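Local coordinates for protein N-alpha-acetyltransferase 35, NatC auxiliary subunit (PDB 6YGA) that serves as the auxiliary subunit of the yeast NatC N-terminal acetyltransferase, which acetylates the N-terminal Met of the L-A virus Gag protein, at residues L165-L177 and R335-F347. Sequence-based numbering, arbitrary orientation.
Sequences LLSAGIVFEEEDL and RHVIARILFPLFF. With EDO (1,2-ethanediol), chain Z.
Helix 337-347, within the TPR-like region of this largely helical subunit, packs against the C-terminal end of helix 142-167 and the loop after it, where I341 is wedged between L165, I170 and V171. Its CG2 lies 3.7 Å from L165 CB, while the I341 side chain crosses V171 at about a right angle, its CG1 arm 3.6 Å from V171 CG2. I170 meets the P344 ring obliquely at its CG corner: I170 CG2, anti to the backbone N, comes 3.5 Å from P344 CG, and the CG1 branch reaches L345. A168 CB closes this end against L345 CD2 at 3.6 Å. L237 covers both L165 and L345. At the start of the helix V337 CG2 packs on D176 CB, and beside it R340, bent at chi3 (-71°), turns its guanidinium to D176, while R340 NE donates to R335 O in the guanidinium plane. In the salt bridge R340 NH2 reaches D176 OD1 from above the carboxylate plane, 3.3 Å away; N405 also donates to OD1. F172 N donates to the anti lone pair of D176 OD2, tying the carboxylate to its own loop. A water bridges the pair a second time, donating to D176 OD2 at 2.6 Å and accepting from R340 NH1 at 3.3 Å.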
ATOM      1  N   LEU B 165      14.947  -4.509  -9.715  1.00 54.89           N
ATOM      2  CA  LEU B 165      13.813  -5.189  -9.099  1.00 55.18           C
ATOM      3  C   LEU B 165      12.516  -4.426  -9.335  1.00 55.44           C
ATOM      4  O   LEU B 165      11.484  -5.027  -9.657  1.00 56.11           O
ATOM      5  CB  LEU B 165      14.058  -5.365  -7.600  1.00 53.82           C
ATOM      6  CG  LEU B 165      15.183  -6.307  -7.171  1.00 52.92           C
ATOM      7  CD1 LEU B 165      15.306  -6.342  -5.657  1.00 51.79           C
ATOM      8  CD2 LEU B 165      14.926  -7.695  -7.713  1.00 53.23           C
ATOM      9  N   LEU B 166      12.551  -3.097  -9.182  1.00 54.43           N
ATOM     10  CA  LEU B 166      11.350  -2.295  -9.388  1.00 52.73           C
ATOM     11  C   LEU B 166      10.944  -2.244 -10.854  1.00 53.56           C
ATOM     12  O   LEU B 166       9.758  -2.067 -11.156  1.00 55.26           O
ATOM     13  CB  LEU B 166      11.560  -0.879  -8.852  1.00 52.20           C
ATOM     14  CG  LEU B 166      11.580  -0.746  -7.329  1.00 51.26           C
ATOM     15  CD1 LEU B 166      11.818   0.695  -6.918  1.00 51.65           C
ATOM     16  CD2 LEU B 166      10.279  -1.267  -6.738  1.00 48.72           C
ATOM     17  N   SER B 167      11.899  -2.395 -11.776  1.00 54.25           N
ATOM     18  CA  SER B 167      11.564  -2.332 -13.194  1.00 56.77           C
ATOM     19  C   SER B 167      10.649  -3.470 -13.620  1.00 58.24           C
ATOM     20  O   SER B 167       9.957  -3.348 -14.637  1.00 60.51           O
ATOM     21  CB  SER B 167      12.838  -2.342 -14.043  1.00 57.69           C
ATOM     22  OG  SER B 167      13.542  -3.563 -13.895  1.00 58.38           O
ATOM     23  N   ALA B 168      10.622  -4.569 -12.867  1.00 58.21           N
ATOM     24  CA  ALA B 168       9.754  -5.688 -13.207  1.00 59.16           C
ATOM     25  C   ALA B 168       8.282  -5.401 -12.933  1.00 59.87           C
ATOM     26  O   ALA B 168       7.428  -6.171 -13.381  1.00 61.32           O
ATOM     27  CB  ALA B 168      10.188  -6.935 -12.439  1.00 58.44           C
ATOM     28  N   GLY B 169       7.968  -4.322 -12.220  1.00 61.16           N
ATOM     29  CA  GLY B 169       6.586  -3.987 -11.938  1.00 63.34           C
ATOM     30  C   GLY B 169       5.885  -4.922 -10.981  1.00 61.84           C
ATOM     31  O   GLY B 169       4.658  -5.025 -11.022  1.00 61.87           O
ATOM     32  N   ILE B 170       6.630  -5.607 -10.113  1.00 61.24           N
ATOM     33  CA  ILE B 170       6.014  -6.557  -9.191  1.00 65.54           C
ATOM     34  C   ILE B 170       5.180  -5.826  -8.145  1.00 68.82           C
ATOM     35  O   ILE B 170       3.994  -6.122  -7.957  1.00 73.02           O
ATOM     36  CB  ILE B 170       7.089  -7.443  -8.536  1.00 65.86           C
ATOM     37  CG1 ILE B 170       7.768  -8.330  -9.585  1.00 65.61           C
ATOM     38  CG2 ILE B 170       6.482  -8.271  -7.418  1.00 66.77           C
ATOM     39  CD1 ILE B 170       6.805  -9.141 -10.431  1.00 65.32           C
ATOM     40  N   VAL B 171       5.784  -4.863  -7.451  1.00 67.26           N
ATOM     41  CA  VAL B 171       5.080  -4.092  -6.432  1.00 66.48           C
ATOM     42  C   VAL B 171       4.846  -2.670  -6.930  1.00 69.16           C
ATOM     43  O   VAL B 171       5.198  -2.329  -8.065  1.00 69.49           O
ATOM     44  CB  VAL B 171       5.849  -4.090  -5.100  1.00 59.74           C
ATOM     45  CG1 VAL B 171       6.019  -5.513  -4.583  1.00 56.39           C
ATOM     46  CG2 VAL B 171       7.194  -3.409  -5.266  1.00 58.64           C
ATOM     47  N   PHE B 172       4.265  -1.830  -6.078  1.00 69.41           N
ATOM     48  CA  PHE B 172       3.826  -0.495  -6.461  1.00 70.85           C
ATOM     49  C   PHE B 172       4.851   0.545  -6.026  1.00 78.44           C
ATOM     50  O   PHE B 172       5.273   0.563  -4.864  1.00 77.89           O
ATOM     51  CB  PHE B 172       2.456  -0.189  -5.853  1.00 66.00           C
ATOM     52  CG  PHE B 172       1.357  -1.079  -6.369  1.00 62.20           C
ATOM     53  CD1 PHE B 172       1.144  -2.334  -5.822  1.00 60.01           C
ATOM     54  CD2 PHE B 172       0.546  -0.662  -7.411  1.00 61.27           C
ATOM     55  CE1 PHE B 172       0.135  -3.156  -6.304  1.00 59.67           C
ATOM     56  CE2 PHE B 172      -0.464  -1.477  -7.896  1.00 59.79           C
ATOM     57  CZ  PHE B 172      -0.670  -2.725  -7.341  1.00 59.39           C
ATOM     58  N   GLU B 173       5.246   1.405  -6.961  1.00 90.29           N
ATOM     59  CA  GLU B 173       6.252   2.418  -6.687  1.00 99.38           C
ATOM     60  C   GLU B 173       5.713   3.475  -5.730  1.00 96.82           C
ATOM     61  O   GLU B 173       4.520   3.792  -5.725  1.00 98.28           O
ATOM     62  CB  GLU B 173       6.706   3.078  -7.989  1.00111.83           C
ATOM     63  CG  GLU B 173       5.587   3.792  -8.736  1.00118.41           C
ATOM     64  CD  GLU B 173       6.026   4.336 -10.082  1.00120.31           C
ATOM     65  OE1 GLU B 173       6.505   3.542 -10.919  1.00120.83           O
ATOM     66  OE2 GLU B 173       5.894   5.558 -10.302  1.00122.07           O
ATOM     67  N   GLU B 174       6.616   4.025  -4.915  1.00 95.29           N
ATOM     68  CA  GLU B 174       6.289   5.076  -3.947  1.00 94.71           C
ATOM     69  C   GLU B 174       5.155   4.659  -3.012  1.00 91.45           C
ATOM     70  O   GLU B 174       4.343   5.482  -2.588  1.00 95.70           O
ATOM     71  CB  GLU B 174       5.955   6.395  -4.650  1.00 97.64           C
ATOM     72  CG  GLU B 174       6.168   7.633  -3.788  1.00 99.74           C
ATOM     73  CD  GLU B 174       5.830   8.910  -4.523  1.00102.45           C
ATOM     74  OE1 GLU B 174       6.660   9.365  -5.338  1.00103.30           O
ATOM     75  OE2 GLU B 174       4.725   9.447  -4.301  1.00103.56           O
ATOM     76  N   GLU B 175       5.087   3.370  -2.695  1.00 79.79           N
ATOM     77  CA  GLU B 175       4.144   2.863  -1.708  1.00 69.25           C
ATOM     78  C   GLU B 175       4.841   1.763  -0.925  1.00 60.65           C
ATOM     79  O   GLU B 175       4.996   1.856   0.298  1.00 59.83           O
ATOM     80  CB  GLU B 175       2.863   2.353  -2.381  1.00 68.49           C
ATOM     81  CG  GLU B 175       1.833   1.757  -1.423  1.00 68.15           C
ATOM     82  CD  GLU B 175       0.628   1.165  -2.141  1.00 71.31           C
ATOM     83  OE1 GLU B 175       0.552   1.283  -3.381  1.00 73.36           O
ATOM     84  OE2 GLU B 175      -0.243   0.578  -1.464  1.00 72.85           O
ATOM     85  N   ASP B 176       5.287   0.727  -1.634  1.00 54.70           N
ATOM     86  CA  ASP B 176       6.102  -0.312  -1.023  1.00 49.96           C
ATOM     87  C   ASP B 176       7.570   0.076  -0.978  1.00 48.16           C
ATOM     88  O   ASP B 176       8.301  -0.374  -0.088  1.00 46.22           O
ATOM     89  CB  ASP B 176       5.935  -1.620  -1.792  1.00 48.29           C
ATOM     90  CG  ASP B 176       4.498  -2.069  -1.852  1.00 47.72           C
ATOM     91  OD1 ASP B 176       3.869  -2.170  -0.778  1.00 46.92           O
ATOM     92  OD2 ASP B 176       3.993  -2.300  -2.969  1.00 47.13           O
ATOM     93  N   LEU B 177       8.013   0.911  -1.916  1.00 48.84           N
ATOM     94  CA  LEU B 177       9.423   1.245  -2.041  1.00 49.14           C
ATOM     95  C   LEU B 177       9.564   2.524  -2.853  1.00 51.66           C
ATOM     96  O   LEU B 177       9.037   2.618  -3.966  1.00 53.49           O
ATOM     97  CB  LEU B 177      10.188   0.097  -2.701  1.00 48.69           C
ATOM     98  CG  LEU B 177      11.698   0.242  -2.869  1.00 51.67           C
ATOM     99  CD1 LEU B 177      12.315   0.921  -1.663  1.00 53.24           C
ATOM    100  CD2 LEU B 177      12.297  -1.134  -3.067  1.00 50.10           C
ATOM    101  N   ARG B 335       6.000  -9.197   4.759  1.00 40.40           N
ATOM    102  CA  ARG B 335       7.410  -9.481   4.531  1.00 42.06           C
ATOM    103  C   ARG B 335       8.139  -8.241   4.024  1.00 44.15           C
ATOM    104  O   ARG B 335       7.534  -7.285   3.530  1.00 43.58           O
ATOM    105  CB  ARG B 335       7.577 -10.620   3.523  1.00 40.54           C
ATOM    106  CG  ARG B 335       7.106 -11.980   4.015  1.00 41.08           C
ATOM    107  CD  ARG B 335       8.034 -12.542   5.082  1.00 42.78           C
ATOM    108  NE  ARG B 335       7.634 -13.884   5.498  1.00 45.38           N
ATOM    109  CZ  ARG B 335       8.309 -14.630   6.369  1.00 48.66           C
ATOM    110  NH1 ARG B 335       9.423 -14.165   6.921  1.00 48.23           N
ATOM    111  NH2 ARG B 335       7.869 -15.838   6.688  1.00 49.85           N
ATOM    112  N   HIS B 336       9.466  -8.272   4.151  1.00 44.15           N
ATOM    113  CA  HIS B 336      10.303  -7.199   3.634  1.00 42.62           C
ATOM    114  C   HIS B 336      10.043  -7.004   2.144  1.00 42.78           C
ATOM    115  O   HIS B 336       9.769  -7.960   1.411  1.00 44.87           O
ATOM    116  CB  HIS B 336      11.776  -7.528   3.894  1.00 43.72           C
ATOM    117  CG  HIS B 336      12.701  -6.365   3.723  1.00 48.76           C
ATOM    118  ND1 HIS B 336      13.141  -5.940   2.489  1.00 50.02           N
ATOM    119  CD2 HIS B 336      13.279  -5.543   4.633  1.00 50.75           C
ATOM    120  CE1 HIS B 336      13.947  -4.903   2.644  1.00 50.92           C
ATOM    121  NE2 HIS B 336      14.046  -4.643   3.935  1.00 51.19           N
ATOM    122  N   VAL B 337      10.113  -5.747   1.696  1.00 40.87           N
ATOM    123  CA  VAL B 337       9.728  -5.426   0.324  1.00 41.48           C
ATOM    124  C   VAL B 337      10.655  -6.108  -0.678  1.00 41.52           C
ATOM    125  O   VAL B 337      10.214  -6.544  -1.749  1.00 42.34           O
ATOM    126  CB  VAL B 337       9.682  -3.897   0.123  1.00 43.52           C
ATOM    127  CG1 VAL B 337      11.040  -3.262   0.405  1.00 43.56           C
ATOM    128  CG2 VAL B 337       9.199  -3.546  -1.281  1.00 42.23           C
ATOM    129  N   ILE B 338      11.947  -6.221  -0.354  1.00 39.92           N
ATOM    130  CA  ILE B 338      12.875  -6.912  -1.246  1.00 40.70           C
ATOM    131  C   ILE B 338      12.444  -8.361  -1.432  1.00 42.53           C
ATOM    132  O   ILE B 338      12.401  -8.877  -2.556  1.00 43.83           O
ATOM    133  CB  ILE B 338      14.316  -6.818  -0.711  1.00 40.73           C
ATOM    134  CG1 ILE B 338      14.799  -5.363  -0.689  1.00 40.85           C
ATOM    135  CG2 ILE B 338      15.251  -7.670  -1.552  1.00 38.79           C
ATOM    136  CD1 ILE B 338      14.927  -4.730  -2.056  1.00 38.70           C
ATOM    137  N   ALA B 339      12.103  -9.036  -0.332  1.00 41.35           N
ATOM    138  CA  ALA B 339      11.632 -10.412  -0.434  1.00 40.54           C
ATOM    139  C   ALA B 339      10.308 -10.488  -1.183  1.00 39.70           C
ATOM    140  O   ALA B 339      10.044 -11.465  -1.892  1.00 39.40           O
ATOM    141  CB  ALA B 339      11.496 -11.028   0.959  1.00 40.35           C
ATOM    142  N   ARG B 340       9.461  -9.466  -1.043  1.00 38.23           N
ATOM    143  CA  ARG B 340       8.169  -9.493  -1.720  1.00 37.90           C
ATOM    144  C   ARG B 340       8.320  -9.263  -3.219  1.00 41.41           C
ATOM    145  O   ARG B 340       7.553  -9.814  -4.014  1.00 45.11           O
ATOM    146  CB  ARG B 340       7.224  -8.463  -1.101  1.00 36.92           C
ATOM    147  CG  ARG B 340       6.801  -8.821   0.312  1.00 37.93           C
ATOM    148  CD  ARG B 340       5.600  -8.021   0.785  1.00 39.04           C
ATOM    149  NE  ARG B 340       5.921  -6.618   1.034  1.00 41.02           N
ATOM    150  CZ  ARG B 340       5.541  -5.612   0.253  1.00 41.47           C
ATOM    151  NH1 ARG B 340       4.821  -5.849  -0.835  1.00 39.02           N
ATOM    152  NH2 ARG B 340       5.876  -4.368   0.566  1.00 41.86           N
ATOM    153  N   ILE B 341       9.289  -8.444  -3.628  1.00 41.99           N
ATOM    154  CA  ILE B 341       9.594  -8.338  -5.052  1.00 43.55           C
ATOM    155  C   ILE B 341      10.264  -9.611  -5.539  1.00 44.17           C
ATOM    156  O   ILE B 341      10.028 -10.069  -6.663  1.00 45.34           O
ATOM    157  CB  ILE B 341      10.476  -7.107  -5.325  1.00 46.05           C
ATOM    158  CG1 ILE B 341       9.797  -5.834  -4.825  1.00 47.18           C
ATOM    159  CG2 ILE B 341      10.798  -6.997  -6.816  1.00 45.98           C
ATOM    160  CD1 ILE B 341      10.663  -4.590  -4.962  1.00 47.51           C
ATOM    161  N   LEU B 342      11.107 -10.207  -4.694  1.00 44.93           N
ATOM    162  CA  LEU B 342      11.926 -11.334  -5.123  1.00 48.03           C
ATOM    163  C   LEU B 342      11.073 -12.554  -5.451  1.00 49.48           C
ATOM    164  O   LEU B 342      11.348 -13.265  -6.427  1.00 50.35           O
ATOM    165  CB  LEU B 342      12.952 -11.667  -4.040  1.00 50.17           C
ATOM    166  CG  LEU B 342      14.111 -12.565  -4.466  1.00 54.05           C
ATOM    167  CD1 LEU B 342      14.903 -11.892  -5.569  1.00 55.89           C
ATOM    168  CD2 LEU B 342      15.000 -12.877  -3.274  1.00 54.33           C
ATOM    169  N   PHE B 343      10.022 -12.797  -4.664  1.00 46.71           N
ATOM    170  CA  PHE B 343       9.248 -14.027  -4.821  1.00 45.77           C
ATOM    171  C   PHE B 343       8.645 -14.182  -6.215  1.00 44.32           C
ATOM    172  O   PHE B 343       8.891 -15.222  -6.850  1.00 46.21           O
ATOM    173  CB  PHE B 343       8.184 -14.110  -3.720  1.00 44.11           C
ATOM    174  CG  PHE B 343       7.081 -15.074  -4.026  1.00 43.19           C
ATOM    175  CD1 PHE B 343       7.298 -16.444  -3.982  1.00 40.22           C
ATOM    176  CD2 PHE B 343       5.823 -14.612  -4.361  1.00 43.05           C
ATOM    177  CE1 PHE B 343       6.279 -17.327  -4.270  1.00 38.09           C
ATOM    178  CE2 PHE B 343       4.799 -15.489  -4.648  1.00 38.67           C
ATOM    179  CZ  PHE B 343       5.026 -16.849  -4.603  1.00 36.07           C
ATOM    180  N   PRO B 344       7.882 -13.225  -6.763  1.00 43.64           N
ATOM    181  CA  PRO B 344       7.337 -13.457  -8.113  1.00 46.55           C
ATOM    182  C   PRO B 344       8.409 -13.592  -9.181  1.00 48.63           C
ATOM    183  O   PRO B 344       8.231 -14.373 -10.123  1.00 50.83           O
ATOM    184  CB  PRO B 344       6.440 -12.232  -8.346  1.00 44.84           C
ATOM    185  CG  PRO B 344       6.113 -11.740  -6.981  1.00 42.63           C
ATOM    186  CD  PRO B 344       7.375 -11.958  -6.205  1.00 42.26           C
ATOM    187  N   LEU B 345       9.523 -12.865  -9.060  1.00 48.72           N
ATOM    188  CA  LEU B 345      10.600 -13.000 -10.037  1.00 48.45           C
ATOM    189  C   LEU B 345      11.334 -14.325  -9.880  1.00 47.85           C
ATOM    190  O   LEU B 345      11.768 -14.915 -10.877  1.00 47.72           O
ATOM    191  CB  LEU B 345      11.577 -11.833  -9.905  1.00 50.10           C
ATOM    192  CG  LEU B 345      10.946 -10.461 -10.138  1.00 50.56           C
ATOM    193  CD1 LEU B 345      11.941  -9.345  -9.855  1.00 50.95           C
ATOM    194  CD2 LEU B 345      10.423 -10.380 -11.561  1.00 49.52           C
ATOM    195  N   PHE B 346      11.481 -14.801  -8.643  1.00 47.25           N
ATOM    196  CA  PHE B 346      12.075 -16.106  -8.384  1.00 45.01           C
ATOM    197  C   PHE B 346      11.122 -17.239  -8.745  1.00 44.83           C
ATOM    198  O   PHE B 346      11.569 -18.315  -9.158  1.00 45.20           O
ATOM    199  CB  PHE B 346      12.477 -16.195  -6.909  1.00 43.16           C
ATOM    200  CG  PHE B 346      13.214 -17.451  -6.546  1.00 45.08           C
ATOM    201  CD1 PHE B 346      14.585 -17.531  -6.709  1.00 47.12           C
ATOM    202  CD2 PHE B 346      12.542 -18.541  -6.018  1.00 47.39           C
ATOM    203  CE1 PHE B 346      15.272 -18.679  -6.371  1.00 48.83           C
ATOM    204  CE2 PHE B 346      13.223 -19.693  -5.676  1.00 50.23           C
ATOM    205  CZ  PHE B 346      14.592 -19.761  -5.855  1.00 50.80           C
ATOM    206  N   PHE B 347       9.817 -17.010  -8.603  1.00 43.45           N
ATOM    207  CA  PHE B 347       8.820 -18.041  -8.873  1.00 45.26           C
ATOM    208  C   PHE B 347       8.512 -18.139 -10.363  1.00 48.62           C
ATOM    209  O   PHE B 347       8.411 -19.244 -10.907  1.00 51.62           O
ATOM    210  CB  PHE B 347       7.553 -17.742  -8.069  1.00 44.55           C
ATOM    211  CG  PHE B 347       6.549 -18.856  -8.060  1.00 47.16           C
ATOM    212  CD1 PHE B 347       6.810 -20.040  -7.390  1.00 46.96           C
ATOM    213  CD2 PHE B 347       5.326 -18.705  -8.693  1.00 47.89           C
ATOM    214  CE1 PHE B 347       5.877 -21.063  -7.374  1.00 46.84           C
ATOM    215  CE2 PHE B 347       4.392 -19.722  -8.678  1.00 47.33           C
ATOM    216  CZ  PHE B 347       4.668 -20.902  -8.017  1.00 45.84           C
TER
HETATM  217  C1  EDO Z 815       2.019  -2.776 -10.755  1.00 75.51           C
HETATM  218  O1  EDO Z 815       2.486  -3.378  -9.542  1.00 76.50           O
HETATM  219  C2  EDO Z 815       2.697  -1.425 -10.946  1.00 73.99           C
HETATM  220  O2  EDO Z 815       4.111  -1.614 -11.076  1.00 71.90           O
HETATM  221  O   HOH W   1       2.527  -4.388  -2.617  1.00 42.48           O